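Local atomic coordinates of taurocyamine kinase (Schistosoma mansoni, PDB entry 4WOD), a protein that catalyses the reversible, magnesium-dependent transfer of a phosphate group between ATP and the guanidino substrate taurocyamine. Residues K383-K388 / R421-R426. The protein carries 4 engineered substitutions. Residues are numbered along the deposited sequence; the frame is centred on the assembly and turned at random.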
loop_
_atom_site.group_PDB
_atom_site.type_symbol
_atom_site.label_atom_id
_atom_site.label_comp_id
_atom_site.label_asym_id
_atom_site.label_seq_id
_atom_site.Cartn_x
_atom_site.Cartn_y
_atom_site.Cartn_z
ATOM N N LYS A 383 1.875 19.502 18.160
ATOM C CA LYS A 383 3.156 18.859 17.869
ATOM C C LYS A 383 3.480 18.815 16.378
ATOM O O LYS A 383 4.628 18.610 15.993
ATOM C CB LYS A 383 3.196 17.431 18.429
ATOM C CG LYS A 383 2.169 17.125 19.500
ATOM C CD LYS A 383 2.209 15.651 19.869
ATOM C CE LYS A 383 0.824 15.126 20.202
ATOM N NZ LYS A 383 0.867 13.670 20.511
ATOM N N CYS A 384 2.469 18.999 15.541
ATOM C CA CYS A 384 2.640 18.860 14.103
ATOM C C CYS A 384 2.868 20.215 13.444
ATOM O O CYS A 384 1.928 20.990 13.248
ATOM C CB CYS A 384 1.423 18.170 13.485
ATOM S SG CYS A 384 1.511 17.953 11.710
ATOM N N TYR A 385 4.122 20.491 13.093
ATOM C CA TYR A 385 4.490 21.769 12.474
ATOM C C TYR A 385 3.701 22.034 11.198
ATOM O O TYR A 385 3.284 23.170 10.942
ATOM C CB TYR A 385 5.986 21.798 12.162
ATOM C CG TYR A 385 6.867 21.711 13.386
ATOM C CD1 TYR A 385 7.269 22.854 14.054
ATOM C CD2 TYR A 385 7.303 20.481 13.862
ATOM C CE1 TYR A 385 8.087 22.782 15.172
ATOM C CE2 TYR A 385 8.117 20.392 14.982
ATOM C CZ TYR A 385 8.500 21.549 15.636
ATOM O OH TYR A 385 9.307 21.476 16.743
ATOM N N THR A 386 3.507 20.973 10.416
ATOM C CA THR A 386 2.856 21.049 9.117
ATOM C C THR A 386 1.464 21.670 9.240
ATOM O O THR A 386 1.066 22.504 8.423
ATOM C CB THR A 386 2.753 19.640 8.469
ATOM O OG1 THR A 386 4.058 19.017 8.446
ATOM C CG2 THR A 386 2.174 19.720 7.061
ATOM N N ARG A 387 0.739 21.263 10.279
ATOM C CA ARG A 387 -0.596 21.802 10.562
ATOM C C ARG A 387 -0.582 23.158 11.263
ATOM O O ARG A 387 -1.376 24.044 10.946
ATOM C CB ARG A 387 -1.391 20.813 11.417
ATOM C CG ARG A 387 -2.740 21.353 11.804
ATOM C CD ARG A 387 -3.649 20.298 12.390
ATOM N NE ARG A 387 -5.003 20.827 12.495
ATOM C CZ ARG A 387 -5.758 20.753 13.590
ATOM N NH1 ARG A 387 -5.296 20.160 14.680
ATOM N NH2 ARG A 387 -6.974 21.275 13.593
ATOM N N LYS A 388 0.324 23.318 12.220
ATOM C CA LYS A 388 0.362 24.520 13.045
ATOM C C LYS A 388 0.473 25.805 12.214
ATOM O O LYS A 388 -0.132 26.827 12.551
ATOM C CB LYS A 388 1.529 24.426 14.037
ATOM C CG LYS A 388 1.607 25.554 15.033
ATOM C CD LYS A 388 2.752 25.309 15.991
ATOM C CE LYS A 388 3.026 26.516 16.859
ATOM N NZ LYS A 388 4.151 26.233 17.791
ATOM N N ARG A 421 0.830 11.496 12.273
ATOM C CA ARG A 421 1.894 11.526 13.275
ATOM C C ARG A 421 3.180 12.119 12.687
ATOM O O ARG A 421 4.133 12.417 13.419
ATOM C CB ARG A 421 2.161 10.132 13.832
ATOM C CG ARG A 421 0.972 9.520 14.570
ATOM C CD ARG A 421 1.428 8.324 15.405
ATOM N NE ARG A 421 0.318 7.479 15.839
ATOM C CZ ARG A 421 0.463 6.368 16.561
ATOM N NH1 ARG A 421 1.665 5.963 16.940
ATOM N NH2 ARG A 421 -0.598 5.663 16.910
ATOM N N SER A 422 3.202 12.295 11.369
ATOM C CA SER A 422 4.303 13.022 10.729
ATOM C C SER A 422 4.199 14.502 11.067
ATOM O O SER A 422 3.132 15.095 10.922
ATOM C CB SER A 422 4.292 12.820 9.219
ATOM O OG SER A 422 5.256 13.664 8.602
ATOM N N ILE A 423 5.309 15.101 11.502
ATOM C CA ILE A 423 5.290 16.461 12.013
ATOM C C ILE A 423 5.882 17.526 11.068
ATOM O O ILE A 423 5.684 18.711 11.291
ATOM C CB ILE A 423 6.041 16.549 13.382
ATOM C CG1 ILE A 423 7.547 16.313 13.213
ATOM C CG2 ILE A 423 5.461 15.552 14.383
ATOM C CD1 ILE A 423 8.346 16.504 14.478
ATOM N N CYS A 424 6.611 17.124 10.031
ATOM C CA CYS A 424 7.165 18.108 9.080
ATOM C C CYS A 424 6.712 17.849 7.636
ATOM O O CYS A 424 6.441 16.715 7.259
ATOM C CB CYS A 424 8.699 18.126 9.148
ATOM S SG CYS A 424 9.357 19.038 10.582
ATOM N N PRO A 425 6.619 18.911 6.825
ATOM C CA PRO A 425 6.242 18.701 5.427
ATOM C C PRO A 425 7.433 18.238 4.591
ATOM O O PRO A 425 8.569 18.205 5.096
ATOM C CB PRO A 425 5.779 20.093 4.977
ATOM C CG PRO A 425 6.613 21.019 5.805
ATOM C CD PRO A 425 6.765 20.341 7.151
ATOM N N ARG A 426 7.162 17.897 3.334
ATOM C CA ARG A 426 8.192 17.526 2.365
ATOM C C ARG A 426 8.046 18.382 1.101
ATOM O O ARG A 426 7.078 18.238 0.370
ATOM C CB ARG A 426 8.092 16.043 2.002
ATOM C CG ARG A 426 8.135 15.080 3.190
ATOM C CD ARG A 426 9.449 15.127 3.923
ATOM N NE ARG A 426 9.637 13.940 4.764
ATOM C CZ ARG A 426 9.214 13.820 6.018
ATOM N NH1 ARG A 426 8.574 14.821 6.606
ATOM N NH2 ARG A 426 9.437 12.686 6.685
HETATM O O HOH W 1 3.482 16.515 8.457
#
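Cys384 and Ile423 bring the two backbones together, their CA atoms 4.1 Å apart, where the loop 421-426 runs past the start of the short helix 385-388. The carbonyl of Ile423 points at the helix start: Thr386 N donates to Ile423 O over 3.3 Å, and Tyr385 N lies 3.0 Å from the same Ile423 O. Cys384 is the N-cap; with its sulfur anti to the backbone N (chi1 180°), SG turns back over the helix start and accepts a weak bond from Arg387 N. The Tyr385 ring presents an edge to Ile423 O and lies alongside the Ile423 side chain, Tyr385 CE2 to Ile423 CD1 3.9 Å, while Cys424 SG approaches the ring obliquely, 4.1 Å from Tyr385 CD2. Thr386 OG1 sits over the face of the Cys424-Pro425 peptide, 3.0 Å from Cys424 C. A water 2.6 Å from Thr386 OG1 also donates weakly to the carbonyls of Ser422 and Cys424, tying the threonine hydroxyl to the loop. Helix 437-448 supplies Leu443, which touches both Tyr385 and Pro425, and Tyr447, whose ring meets that of Tyr385. The Cys424 side chain also touches that of Cys631, the predicted active-site cysteine, which places this N-capped helix start and its loop, in the N-terminal domain of the second phosphagen kinase unit, next to the probable active site.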